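PDB 3NHI: long form salivary protein D7L1 from Anopheles stephensi, which binds and sequesters cysteinyl leukotrienes and thromboxane A2 analogues, thereby blunting the host response while the female mosquito feeds on blood. Local coordinates for residues A[262-265]-A[269-272]; A[9-14]-A[130-135]; A[205-210]-A[228-233]; A[212-217]-A[248-253]; A[96-101]-A[117-122]. All coordinates share one frame; numbering follows the deposited sequence. Where two conformers were deposited one is given.

Contact 1. Residues A[262-265]-A[269-272]; sequences ELRS and AYLL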
# COMPACT_ATOMS: atom_id res chain seq x y z
N GLU A 262 8.39 -1.97 -8.76
CA GLU A 262 8.59 -0.55 -9.05
C GLU A 262 7.44 0.01 -9.90
O GLU A 262 6.84 1.04 -9.54
CB GLU A 262 9.93 -0.25 -9.73
CG GLU A 262 10.03 1.26 -9.91
CD GLU A 262 11.31 1.79 -10.51
OE1 GLU A 262 12.17 1.00 -10.95
OE2 GLU A 262 11.43 3.03 -10.55
N LEU A 263 7.11 -0.69 -10.98
CA LEU A 263 5.99 -0.28 -11.82
C LEU A 263 4.69 -0.18 -11.03
O LEU A 263 3.99 0.83 -11.11
CB LEU A 263 5.83 -1.25 -12.99
CG LEU A 263 4.59 -1.07 -13.87
CD1 LEU A 263 4.49 0.36 -14.46
CD2 LEU A 263 4.63 -2.11 -14.96
N ARG A 264 4.39 -1.23 -10.28
CA ARG A 264 3.16 -1.28 -9.50
C ARG A 264 3.12 -0.18 -8.43
O ARG A 264 2.04 0.31 -8.09
CB ARG A 264 2.98 -2.66 -8.88
CG ARG A 264 2.69 -3.72 -9.94
CD ARG A 264 2.30 -5.06 -9.37
NE ARG A 264 3.42 -5.74 -8.75
CZ ARG A 264 3.60 -5.91 -7.44
NH1 ARG A 264 2.75 -5.43 -6.54
NH2 ARG A 264 4.66 -6.57 -7.02
N SER A 265 4.28 0.20 -7.92
CA SER A 265 4.34 1.24 -6.89
C SER A 265 4.13 2.62 -7.48
O SER A 265 3.84 3.55 -6.73
CB SER A 265 5.67 1.18 -6.12
OG SER A 265 6.74 1.80 -6.82
N ALA A 269 -3.23 1.31 -9.45
CA ALA A 269 -4.34 0.65 -10.13
C ALA A 269 -3.90 -0.45 -11.09
O ALA A 269 -4.73 -1.11 -11.70
CB ALA A 269 -5.21 1.68 -10.87
N TYR A 270 -2.59 -0.68 -11.19
CA TYR A 270 -2.04 -1.54 -12.24
C TYR A 270 -2.69 -2.92 -12.37
O TYR A 270 -3.01 -3.35 -13.48
CB TYR A 270 -0.51 -1.70 -12.09
CG TYR A 270 0.10 -2.35 -13.30
CD1 TYR A 270 0.45 -1.58 -14.40
CD2 TYR A 270 0.28 -3.73 -13.37
CE1 TYR A 270 0.99 -2.17 -15.54
CE2 TYR A 270 0.82 -4.33 -14.50
CZ TYR A 270 1.18 -3.54 -15.57
OH TYR A 270 1.71 -4.12 -16.70
N LEU A 271 -2.88 -3.61 -11.25
CA LEU A 271 -3.42 -4.98 -11.27
C LEU A 271 -4.95 -5.03 -11.23
O LEU A 271 -5.53 -6.11 -11.33
CB LEU A 271 -2.85 -5.80 -10.10
CG LEU A 271 -1.34 -6.10 -10.10
CD1 LEU A 271 -0.95 -6.85 -8.84
CD2 LEU A 271 -0.94 -6.91 -11.32
N LEU A 272 -5.59 -3.88 -11.10
CA LEU A 272 -7.01 -3.85 -10.69
C LEU A 272 -8.05 -4.25 -11.73
O LEU A 272 -9.13 -4.71 -11.36
CB LEU A 272 -7.36 -2.51 -10.02
CG LEU A 272 -6.51 -2.13 -8.79
CD1 LEU A 272 -7.15 -1.00 -8.00
CD2 LEU A 272 -6.22 -3.31 -7.87
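Leu263 and Tyr270 meet where the chain leaves helix 251-266 and turns back beside it, and the pair illustrates how a loop can pack against the helix it has just left. The phenol ring presents one face to Leu263, whose CD2 lies 4.1 Å from the Tyr270 ring centroid, 30° off the normal. This is an off-centre CH-pi contact, displaced toward the CE1 rim, where Leu263 CD2 comes within 3.7 Å of Tyr270 CE1. The two side chains cross at about a right angle. In Tyr270 CG stands opposite the backbone N (chi1 -168°), and likewise in Leu263; this setting carries the ring back toward the helix and the leucine branch over it.

Arg264 joins through its aliphatic part. Its CG passes obliquely by Tyr270 CD2, while Arg264 CD packs against Leu271 CD1 at 3.7 Å. The arginine chain then bends at chi3 (-71°), directing its guanidinium to Asp213 on helix 207-216, with which NH2 forms a salt bridge; Phe260 adds a cation-pi contact. The methylenes thus lie against Tyr270 and Leu271 while NH2 pairs with Asp213, and Leu216 packs on both Arg264 and Leu271. Leu271 CD2 also sits at the edge of the Tyr270 ring, in its plane, so that neighbouring loop residues pack on each other as well as on the helix.

Ala269 to Leu272 form a type I beta turn, closed by Leu272 N to Ala269 O. It follows just after helix 251-266 and folds against the last turns of that helix, within the all-helical odorant-binding-type fold.

Contact 2. Residues A[9-14]-A[130-135]; sequences EQALYV and LYHGTV. With EAH ((5S,7E,9E,11Z,14Z)-5-hydroxyicosa-7,9,11,14-tetraenoic acid), chain B.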
# COMPACT_ATOMS: atom_id res chain seq x y z
N GLU A 9 -1.37 8.55 0.37
CA GLU A 9 -0.73 7.37 -0.18
C GLU A 9 -1.03 6.13 0.67
O GLU A 9 -1.26 5.04 0.14
CB GLU A 9 0.79 7.56 -0.32
CG GLU A 9 1.54 6.33 -0.85
CD GLU A 9 1.82 5.25 0.20
OE1 GLU A 9 1.98 5.56 1.40
OE2 GLU A 9 1.93 4.07 -0.20
N GLN A 10 -1.03 6.30 1.99
CA GLN A 10 -1.26 5.18 2.87
C GLN A 10 -2.68 4.65 2.71
O GLN A 10 -2.91 3.43 2.71
CB GLN A 10 -0.98 5.58 4.31
CG GLN A 10 0.49 5.78 4.58
CD GLN A 10 0.66 6.33 5.97
OE1 GLN A 10 0.28 7.45 6.26
NE2 GLN A 10 1.18 5.50 6.87
N ALA A 11 -3.64 5.56 2.56
CA ALA A 11 -5.02 5.16 2.29
C ALA A 11 -5.16 4.48 0.92
O ALA A 11 -5.82 3.44 0.81
CB ALA A 11 -5.96 6.35 2.41
N LEU A 12 -4.55 5.07 -0.11
CA LEU A 12 -4.62 4.50 -1.46
C LEU A 12 -4.04 3.09 -1.49
O LEU A 12 -4.58 2.20 -2.16
CB LEU A 12 -3.92 5.41 -2.47
CG LEU A 12 -4.26 5.11 -3.94
CD1 LEU A 12 -5.73 5.39 -4.25
CD2 LEU A 12 -3.37 5.91 -4.86
N TYR A 13 -2.94 2.90 -0.75
CA TYR A 13 -2.34 1.58 -0.63
C TYR A 13 -3.33 0.56 -0.08
O TYR A 13 -3.49 -0.54 -0.62
CB TYR A 13 -1.08 1.62 0.24
CG TYR A 13 -0.44 0.25 0.36
CD1 TYR A 13 0.54 -0.15 -0.55
CD2 TYR A 13 -0.85 -0.66 1.34
CE1 TYR A 13 1.09 -1.43 -0.47
CE2 TYR A 13 -0.32 -1.92 1.42
CZ TYR A 13 0.67 -2.30 0.52
OH TYR A 13 1.21 -3.57 0.59
N VAL A 14 -4.02 0.94 1.00
CA VAL A 14 -5.05 0.07 1.58
C VAL A 14 -6.15 -0.26 0.57
O VAL A 14 -6.49 -1.43 0.40
CB VAL A 14 -5.65 0.70 2.85
CG1 VAL A 14 -6.91 -0.05 3.29
CG2 VAL A 14 -4.61 0.73 3.95
N LEU A 130 -12.35 12.02 5.29
CA LEU A 130 -11.35 11.76 6.34
C LEU A 130 -10.24 10.84 5.87
O LEU A 130 -9.07 11.06 6.20
CB LEU A 130 -11.99 11.17 7.60
CG LEU A 130 -13.05 12.04 8.27
CD1 LEU A 130 -13.44 11.41 9.59
CD2 LEU A 130 -12.56 13.48 8.46
N TYR A 131 -10.60 9.81 5.11
CA TYR A 131 -9.65 8.77 4.71
C TYR A 131 -9.25 8.83 3.23
O TYR A 131 -8.85 7.82 2.64
CB TYR A 131 -10.19 7.38 5.09
CG TYR A 131 -10.24 7.15 6.59
CD1 TYR A 131 -9.11 6.71 7.29
CD2 TYR A 131 -11.41 7.41 7.32
CE1 TYR A 131 -9.16 6.52 8.68
CE2 TYR A 131 -11.45 7.22 8.70
CZ TYR A 131 -10.34 6.77 9.38
OH TYR A 131 -10.39 6.60 10.74
N HIS A 132 -9.34 10.03 2.65
CA HIS A 132 -8.74 10.30 1.33
C HIS A 132 -9.29 9.36 0.26
O HIS A 132 -8.55 8.78 -0.55
CB HIS A 132 -7.20 10.25 1.42
CG HIS A 132 -6.68 10.90 2.67
ND1 HIS A 132 -6.98 12.20 3.01
CD2 HIS A 132 -5.89 10.42 3.66
CE1 HIS A 132 -6.41 12.50 4.16
NE2 HIS A 132 -5.72 11.44 4.57
N GLY A 133 -10.61 9.21 0.29
CA GLY A 133 -11.32 8.31 -0.60
C GLY A 133 -12.03 8.97 -1.77
O GLY A 133 -12.92 8.35 -2.37
N THR A 134 -11.65 10.20 -2.11
CA THR A 134 -12.08 10.84 -3.36
C THR A 134 -10.85 11.29 -4.12
O THR A 134 -9.85 11.67 -3.51
CB THR A 134 -12.99 12.06 -3.12
OG1 THR A 134 -12.24 13.14 -2.55
CG2 THR A 134 -14.18 11.71 -2.21
N VAL A 135 -10.91 11.24 -5.44
CA VAL A 135 -9.80 11.70 -6.28
C VAL A 135 -9.47 13.17 -5.99
O VAL A 135 -8.31 13.53 -5.78
CB VAL A 135 -10.09 11.46 -7.78
CG1 VAL A 135 -9.02 12.10 -8.66
CG2 VAL A 135 -10.19 9.97 -8.07
O1 EAH B . -6.62 9.14 -5.75
C1 EAH B . -7.55 8.32 -5.59
O2 EAH B . -7.85 7.45 -6.44
C2 EAH B . -8.35 8.38 -4.30
C3 EAH B . -9.64 7.57 -4.41
C4 EAH B . -9.46 6.15 -3.89
C5 EAH B . -10.74 5.36 -4.04
O3 EAH B . -11.63 5.80 -3.15
C6 EAH B . -10.48 3.87 -3.81
C7 EAH B . -11.77 3.07 -3.80
C8 EAH B . -12.10 2.62 -2.40
C9 EAH B . -13.44 2.05 -2.36
C10 EAH B . -13.82 1.80 -1.11
C11 EAH B . -15.17 1.24 -1.13
C12 EAH B . -15.88 0.96 -0.03
C13 EAH B . -15.35 1.17 1.37
C14 EAH B . -14.76 -0.14 1.84
C15 EAH B . -14.93 -0.64 3.07
C16 EAH B . -15.73 0.04 4.15
C17 EAH B . -14.77 0.74 5.10
C18 EAH B . -14.60 2.20 4.71
C19 EAH B . -14.01 3.00 5.87
C20 EAH B . -13.75 4.43 5.46
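Ala11 on helix 8-22 faces the connection between helices 109-130 and 135-144, and its methyl makes the direct packing. Ala11 CB approaches Tyr131 O to 3.3 Å and lies 4.2 Å from His132 CB, at the edge of the imidazole and near its plane. No hydrogen bond crosses between the two segments. The small side chain is consistent with the close approach, the CA atoms of Ala11 and Tyr131 being 6.4 Å apart.

Hydrogen bonds to other parts of the chain meet the same groups. The buried Tyr131 O is satisfied by the hydroxyl of Tyr15, and His132 NE2 bonds to the backbone O of Leu6. Together they tie the loop to the N-terminal part of the chain.

The third group of interactions belongs to the bound hydroxyicosatetraenoic acid. Its O3 hydroxyl donates to Gly133 O at 3.0 Å, a carbonyl that also receives Arg128 NE; Gly133 is an experimentally identified leukotriene C4-binding residue. Leu12 CD1 and Val135 CG2 bring methyl groups into van der Waals contact with carboxylate oxygen O2, at 3.7 and 3.8 Å; the ligand is also hydrogen-bonded to Lys151 and Trp39.

The chemistry implies that the lipid hydroxyl is recognised by a backbone carbonyl, while methyl groups shape the wall alongside its acid end.

Contact 3. Residues A[205-210]-A[228-233]; sequences LKVDEI and SVLASC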
# COMPACT_ATOMS: atom_id res chain seq x y z
N LEU A 205 10.75 -7.32 9.24
CA LEU A 205 10.65 -7.96 7.93
C LEU A 205 9.32 -8.66 7.70
O LEU A 205 8.79 -9.32 8.60
CB LEU A 205 11.79 -8.97 7.81
CG LEU A 205 11.92 -9.79 6.53
CD1 LEU A 205 12.27 -8.89 5.35
CD2 LEU A 205 12.98 -10.88 6.72
N LYS A 206 8.80 -8.52 6.48
CA LYS A 206 7.62 -9.27 6.07
C LYS A 206 8.02 -10.24 4.97
O LYS A 206 7.98 -9.92 3.78
CB LYS A 206 6.51 -8.33 5.60
CG LYS A 206 6.11 -7.26 6.62
CD LYS A 206 5.43 -7.87 7.84
CE LYS A 206 4.91 -6.81 8.79
NZ LYS A 206 3.87 -5.98 8.12
N VAL A 207 8.42 -11.45 5.38
CA VAL A 207 8.89 -12.45 4.42
C VAL A 207 7.80 -12.73 3.39
O VAL A 207 8.08 -12.83 2.18
CB VAL A 207 9.31 -13.76 5.13
CG1 VAL A 207 9.76 -14.80 4.11
CG2 VAL A 207 10.44 -13.50 6.15
N ASP A 208 6.55 -12.80 3.84
CA ASP A 208 5.44 -13.12 2.95
C ASP A 208 5.25 -12.08 1.84
O ASP A 208 4.79 -12.42 0.75
CB ASP A 208 4.14 -13.26 3.73
CG ASP A 208 4.07 -14.52 4.56
OD1 ASP A 208 4.99 -15.35 4.52
OD2 ASP A 208 3.05 -14.67 5.26
N GLU A 209 5.59 -10.82 2.11
CA GLU A 209 5.43 -9.77 1.11
C GLU A 209 6.46 -9.89 -0.00
O GLU A 209 6.15 -9.67 -1.18
CB GLU A 209 5.49 -8.38 1.75
CG GLU A 209 4.30 -8.05 2.63
CD GLU A 209 2.96 -8.26 1.94
OE1 GLU A 209 1.99 -8.60 2.64
OE2 GLU A 209 2.87 -8.06 0.70
N ILE A 210 7.69 -10.24 0.36
CA ILE A 210 8.71 -10.48 -0.66
C ILE A 210 8.33 -11.72 -1.49
O ILE A 210 8.42 -11.68 -2.73
CB ILE A 210 10.12 -10.55 -0.05
CG1 ILE A 210 10.45 -9.21 0.63
CG2 ILE A 210 11.17 -10.93 -1.09
CD1 ILE A 210 11.81 -9.16 1.35
N SER A 228 14.66 -19.05 2.30
CA SER A 228 16.01 -19.46 2.71
C SER A 228 17.02 -18.32 2.60
O SER A 228 17.85 -18.12 3.49
CB SER A 228 16.48 -20.64 1.85
OG SER A 228 17.83 -20.97 2.12
N VAL A 229 16.98 -17.58 1.50
CA VAL A 229 17.92 -16.47 1.29
C VAL A 229 17.71 -15.38 2.34
O VAL A 229 18.68 -14.85 2.90
CB VAL A 229 17.81 -15.92 -0.15
CG1 VAL A 229 18.54 -14.60 -0.29
CG2 VAL A 229 18.35 -16.94 -1.15
N LEU A 230 16.45 -15.05 2.63
CA LEU A 230 16.17 -14.06 3.67
C LEU A 230 16.56 -14.57 5.05
O LEU A 230 17.15 -13.84 5.86
CB LEU A 230 14.70 -13.66 3.64
CG LEU A 230 14.24 -12.91 2.38
CD1 LEU A 230 12.73 -12.81 2.33
CD2 LEU A 230 14.89 -11.52 2.28
N ALA A 231 16.29 -15.85 5.31
CA ALA A 231 16.53 -16.44 6.63
C ALA A 231 18.01 -16.48 6.98
O ALA A 231 18.38 -16.28 8.14
CB ALA A 231 15.94 -17.83 6.69
N SER A 232 18.83 -16.73 5.96
CA SER A 232 20.27 -16.88 6.17
C SER A 232 21.01 -15.54 6.05
O SER A 232 22.23 -15.49 6.24
CB SER A 232 20.86 -17.91 5.19
OG SER A 232 20.74 -17.48 3.85
N CYS A 233 20.29 -14.47 5.76
CA CYS A 233 20.89 -13.16 5.64
C CYS A 233 21.31 -12.64 7.00
O CYS A 233 20.49 -12.52 7.91
CB CYS A 233 19.88 -12.19 5.00
SG CYS A 233 20.60 -10.68 4.33
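Leu230 of helix 223-231 packs against Leu205, Val207 and Ile210, so that one side chain meets three. Its CG stands opposite the carbonyl carbon (chi1 -66°), which sends the two methyls forward to the start of helix 207-216. Ile210 approaches it head-on: the two side chains reach toward each other tip to tip, with Ile210 CD1 3.9 Å from Leu230 CD1 and 4.0 Å from Leu230 CD2. The isoleucine's CD1 therefore faces both branches of the leucine at nearly equal distance.

Val207 comes at the same leucine in another manner. The two side chains slide past each other in opposite directions, and Val207 CG1 touches Leu230 CD1 at 4.0 Å. With CG1 opposite its backbone N, the valine turns this branch rather than CG2 to the leucine methyl. Leu205 makes the loosest of the three approaches, its CD2 lying 4.5 Å from Leu230 CB, nearer the root of the leucine than its tip.

The arrangement belongs to the PBP/GOBP-type helical fold, in which helices are packed through apolar side chains and linked by disulfides. Here Cys233, at the end of the second segment, is joined to Cys244 on helix 238-246, and Tyr241 of that helix packs against both Leu205 and Leu230.

Polar groups lie beside the apolar cluster. Lys206 sits at the N-cap position of helix 207-216, its NZ in a salt bridge with Asp201, and Asp208 forms a salt bridge with Arg227 of the facing helix.

Contact 4. Residues A[212-217]-A[248-253]; sequences RDFNLI and SRLKQH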
# COMPACT_ATOMS: atom_id res chain seq x y z
N ARG A 212 5.35 -12.73 -2.09
CA ARG A 212 4.23 -12.31 -2.94
C ARG A 212 4.73 -11.73 -4.26
O ARG A 212 4.15 -11.99 -5.32
CB ARG A 212 3.34 -11.30 -2.22
CG ARG A 212 2.04 -10.96 -2.94
CD ARG A 212 1.25 -10.01 -2.07
NE ARG A 212 -0.10 -9.73 -2.56
CZ ARG A 212 -0.42 -8.68 -3.31
NH1 ARG A 212 0.51 -7.82 -3.69
NH2 ARG A 212 -1.68 -8.50 -3.68
N ASP A 213 5.82 -10.97 -4.21
CA ASP A 213 6.39 -10.39 -5.42
C ASP A 213 6.95 -11.43 -6.39
O ASP A 213 6.90 -11.24 -7.61
CB ASP A 213 7.45 -9.34 -5.08
CG ASP A 213 6.86 -7.99 -4.73
OD1 ASP A 213 5.63 -7.85 -4.74
OD2 ASP A 213 7.65 -7.06 -4.49
N PHE A 214 7.51 -12.52 -5.85
CA PHE A 214 7.93 -13.64 -6.70
C PHE A 214 6.72 -14.39 -7.27
O PHE A 214 6.74 -14.82 -8.43
CB PHE A 214 8.86 -14.59 -5.94
CG PHE A 214 10.25 -14.06 -5.76
CD1 PHE A 214 10.54 -13.11 -4.79
CD2 PHE A 214 11.28 -14.51 -6.58
CE1 PHE A 214 11.85 -12.63 -4.63
CE2 PHE A 214 12.58 -14.04 -6.43
CZ PHE A 214 12.86 -13.09 -5.45
N ASN A 215 5.66 -14.53 -6.47
CA ASN A 215 4.43 -15.15 -6.95
C ASN A 215 3.86 -14.35 -8.11
O ASN A 215 3.39 -14.92 -9.09
CB ASN A 215 3.40 -15.29 -5.83
CG ASN A 215 3.83 -16.29 -4.77
OD1 ASN A 215 4.74 -17.09 -4.98
ND2 ASN A 215 3.14 -16.25 -3.64
N LEU A 216 3.94 -13.02 -8.00
CA LEU A 216 3.38 -12.12 -9.01
C LEU A 216 4.12 -12.14 -10.35
O LEU A 216 3.56 -11.71 -11.37
CB LEU A 216 3.27 -10.69 -8.46
CG LEU A 216 2.06 -10.47 -7.54
CD1 LEU A 216 2.23 -9.16 -6.78
CD2 LEU A 216 0.75 -10.47 -8.32
N ILE A 217 5.37 -12.61 -10.36
CA ILE A 217 6.09 -12.85 -11.63
C ILE A 217 6.08 -14.33 -12.03
O ILE A 217 6.89 -14.77 -12.83
CB ILE A 217 7.53 -12.26 -11.63
CG1 ILE A 217 8.40 -12.89 -10.53
CG2 ILE A 217 7.48 -10.74 -11.51
CD1 ILE A 217 9.90 -12.78 -10.80
N SER A 248 22.45 -13.67 -4.49
CA SER A 248 22.02 -15.07 -4.43
C SER A 248 21.73 -15.66 -5.81
O SER A 248 21.72 -14.95 -6.82
CB SER A 248 20.75 -15.17 -3.60
OG SER A 248 19.63 -14.71 -4.35
N ARG A 249 21.45 -16.96 -5.83
CA ARG A 249 21.04 -17.66 -7.05
C ARG A 249 19.70 -17.10 -7.59
O ARG A 249 19.34 -17.34 -8.74
CB ARG A 249 20.92 -19.16 -6.78
CG ARG A 249 21.50 -20.07 -7.85
CD ARG A 249 22.89 -20.60 -7.47
NE ARG A 249 22.82 -21.67 -6.47
CZ ARG A 249 23.16 -21.54 -5.18
NH1 ARG A 249 23.62 -20.39 -4.71
NH2 ARG A 249 23.04 -22.59 -4.37
N LEU A 250 18.98 -16.35 -6.75
CA LEU A 250 17.72 -15.70 -7.15
C LEU A 250 17.90 -14.39 -7.91
O LEU A 250 16.91 -13.80 -8.34
CB LEU A 250 16.85 -15.38 -5.91
CG LEU A 250 16.36 -16.55 -5.06
CD1 LEU A 250 15.81 -16.03 -3.75
CD2 LEU A 250 15.29 -17.34 -5.81
N LYS A 251 19.14 -13.95 -8.07
CA LYS A 251 19.47 -12.62 -8.62
C LYS A 251 18.52 -12.10 -9.69
O LYS A 251 17.89 -11.05 -9.51
CB LYS A 251 20.91 -12.62 -9.17
CG LYS A 251 21.33 -11.30 -9.84
CD LYS A 251 22.44 -11.51 -10.88
CE LYS A 251 21.90 -11.93 -12.27
NZ LYS A 251 21.05 -10.90 -12.96
N GLN A 252 18.44 -12.80 -10.82
CA GLN A 252 17.65 -12.30 -11.94
C GLN A 252 16.17 -12.27 -11.62
O GLN A 252 15.46 -11.35 -12.01
CB GLN A 252 17.90 -13.10 -13.22
CG GLN A 252 17.26 -12.46 -14.47
CD GLN A 252 17.72 -11.03 -14.70
OE1 GLN A 252 18.93 -10.76 -14.82
NE2 GLN A 252 16.78 -10.09 -14.75
N HIS A 253 15.70 -13.30 -10.92
CA HIS A 253 14.29 -13.34 -10.53
C HIS A 253 13.94 -12.22 -9.56
O HIS A 253 12.87 -11.61 -9.68
CB HIS A 253 13.94 -14.70 -9.95
CG HIS A 253 14.25 -15.83 -10.88
ND1 HIS A 253 13.61 -15.98 -12.09
CD2 HIS A 253 15.15 -16.84 -10.79
CE1 HIS A 253 14.09 -17.04 -12.71
NE2 HIS A 253 15.03 -17.58 -11.94
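Phe214 and His253 make the central pair of the first shell: Phe214 CE2 lies 3.8 Å from His253 CB, and the two side chains cross at about a right angle. The histidine thus offers its CB to the phenylalanine while its ring leads away from helix 207-216. Leu250 CD2 reaches the same ring atom, Phe214 CE2, at 4.3 Å, so Phe214 CE2 meets two residues of the facing segment. Ile217 supplies a second point of contact, its CD1 approaching His253 O to 3.4 Å. Its CG1 lies between its own backbone N and carbonyl carbon (chi1 61°), an arrangement that extends the ethyl branch toward His253 O.

The next shell fixes the backbone that carries these groups. Ser248 OG accepts from Leu250 N at 3.0 Å, a capping bond, and the turn from Ser248 to Lys251 is a type I beta turn closed by Lys251 N to Ser248 O. This lead-in places Leu250 in the turn and His253 further along, on the helix.

Further out, Val226 of helix 223-231 packs on both Phe214 and Leu250, while Phe254 also touches Phe214. Ile217 also packs on Asn256 and Ala257 of helix 251-266. The contact therefore sits where the C-terminal end of helix 207-216 meets the start of helix 251-266, with helix 223-231 packed against Phe214 and the lead-in turn.

Contact 5. Residues A[96-101]-A[117-122]; sequences QKALAA and LPVHNR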
# COMPACT_ATOMS: atom_id res chain seq x y z
N GLN A 96 -17.60 9.04 15.10
CA GLN A 96 -16.93 8.43 16.24
C GLN A 96 -17.94 7.70 17.14
O GLN A 96 -17.73 6.55 17.53
CB GLN A 96 -16.20 9.51 17.04
CG GLN A 96 -15.62 9.04 18.38
CD GLN A 96 -15.17 10.18 19.27
OE1 GLN A 96 -15.61 11.32 19.11
NE2 GLN A 96 -14.28 9.88 20.21
N LYS A 97 -19.05 8.37 17.45
CA LYS A 97 -20.05 7.80 18.34
C LYS A 97 -20.74 6.59 17.73
O LYS A 97 -20.93 5.59 18.41
CB LYS A 97 -21.04 8.87 18.81
CG LYS A 97 -20.39 9.79 19.86
CD LYS A 97 -21.12 11.12 20.06
CE LYS A 97 -22.46 10.95 20.75
NZ LYS A 97 -23.01 12.31 21.05
N ALA A 98 -21.08 6.65 16.44
CA ALA A 98 -21.66 5.50 15.75
C ALA A 98 -20.71 4.30 15.78
O ALA A 98 -21.15 3.15 15.96
CB ALA A 98 -22.04 5.87 14.32
N LEU A 99 -19.42 4.55 15.62
CA LEU A 99 -18.42 3.47 15.73
C LEU A 99 -18.32 2.89 17.14
O LEU A 99 -18.12 1.68 17.32
CB LEU A 99 -17.05 3.94 15.26
CG LEU A 99 -16.91 3.92 13.74
CD1 LEU A 99 -15.70 4.72 13.34
CD2 LEU A 99 -16.77 2.47 13.24
N ALA A 100 -18.45 3.75 18.14
CA ALA A 100 -18.43 3.31 19.53
C ALA A 100 -19.61 2.39 19.86
O ALA A 100 -19.52 1.55 20.76
CB ALA A 100 -18.38 4.49 20.50
N ALA A 101 -20.72 2.53 19.13
CA ALA A 101 -21.89 1.68 19.33
C ALA A 101 -21.76 0.33 18.64
O ALA A 101 -22.49 -0.61 18.97
CB ALA A 101 -23.15 2.38 18.84
N LEU A 117 -21.99 -1.64 8.33
CA LEU A 117 -22.87 -1.23 7.24
C LEU A 117 -23.73 0.02 7.50
O LEU A 117 -23.70 0.93 6.69
CB LEU A 117 -23.73 -2.40 6.75
CG LEU A 117 -24.54 -2.14 5.47
CD1 LEU A 117 -23.66 -1.79 4.27
CD2 LEU A 117 -25.45 -3.31 5.14
N PRO A 118 -24.47 0.08 8.63
CA PRO A 118 -25.24 1.31 8.84
C PRO A 118 -24.38 2.54 9.11
O PRO A 118 -24.77 3.66 8.77
CB PRO A 118 -26.12 0.98 10.06
CG PRO A 118 -25.42 -0.14 10.74
CD PRO A 118 -24.75 -0.93 9.67
N VAL A 119 -23.22 2.34 9.71
CA VAL A 119 -22.27 3.44 9.93
C VAL A 119 -21.80 3.99 8.58
O VAL A 119 -21.80 5.20 8.35
CB VAL A 119 -21.07 3.00 10.79
CG1 VAL A 119 -20.13 4.19 11.05
CG2 VAL A 119 -21.55 2.40 12.11
N HIS A 120 -21.44 3.07 7.68
CA HIS A 120 -21.08 3.41 6.31
C HIS A 120 -22.22 4.15 5.61
O HIS A 120 -22.00 5.20 4.98
CB HIS A 120 -20.72 2.15 5.54
CG HIS A 120 -20.40 2.40 4.10
ND1 HIS A 120 -19.17 2.84 3.67
CD2 HIS A 120 -21.17 2.27 2.99
CE1 HIS A 120 -19.19 2.97 2.36
NE2 HIS A 120 -20.39 2.63 1.92
N ASN A 121 -23.43 3.62 5.71
CA ASN A 121 -24.55 4.24 5.00
C ASN A 121 -24.84 5.65 5.48
O ASN A 121 -25.24 6.51 4.69
CB ASN A 121 -25.79 3.34 5.03
CG ASN A 121 -25.68 2.17 4.07
OD1 ASN A 121 -25.14 2.30 2.97
ND2 ASN A 121 -26.19 1.02 4.48
N ARG A 122 -24.60 5.90 6.77
CA ARG A 122 -24.79 7.23 7.36
C ARG A 122 -23.64 8.20 7.04
O ARG A 122 -23.88 9.38 6.77
CB ARG A 122 -25.00 7.11 8.87
CG ARG A 122 -25.32 8.45 9.52
CD ARG A 122 -25.86 8.28 10.94
NE ARG A 122 -25.95 9.59 11.58
CZ ARG A 122 -25.83 9.82 12.88
NH1 ARG A 122 -25.64 8.82 13.73
NH2 ARG A 122 -25.90 11.07 13.33
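Two successive helices, 89-101 and 109-130, form a helical hairpin, and this contact is one packing point of it, built on a small residue in the first helix and a beta-branched one in the second. Ala98 and Val119 are paired, their CA atoms 6.2 Å apart. The valine straddles the alanine methyl: Ala98 CB is 4.1 Å from Val119 CG1 and equally far from CG2. With CG1 opposite its backbone N (chi1 -178°) and CG2 opposite the carbonyl carbon, Val119 turns both branches to that methyl. CG2 also rests 3.9 Å from Ala98 O, so the backbone of the first helix takes part.

Leu99 widens the contact from the side. It leaves its helix alongside the contact, but its end comes nearer, and Leu99 CG reaches Val119 CG1 at 4.2 Å. Beyond the pair, Tyr95 packs on Val119, Phe123 on Ala98, and Ile61 and Ile74 on Leu99. The side chain of Leu99 lies about 8 Å from the bound lipid.

No hydrogen bond joins the two segments; the chemistry is chiefly that of apolar carbons in van der Waals contact, with the alanine consistent with the close approach.

Overall arrangement
Contacts 1, 2, 4 and 5 are buried and contact 3 is partly buried, although depth does not follow distance: contacts 1 and 2 have centres about 10 Å from the centre of the chain, whereas contacts 3, 4 and 5 lie about 19 to 25 Å out. Contact 2 holds pocket residues and a hydrogen bond to the lipid, with contact 5 nested inside the chain loop that it closes. Contacts 3 and 4 share helix 207-216 and touch through Val229 and Leu250; contacts 1 and 4 share helix 251-266 and are joined by the Arg264-Asp213 salt bridge. Contact 5 lies across the chain's centre from both 3 and 4. Apolar packing dominates throughout, but contact 1 adds a CH-pi contact.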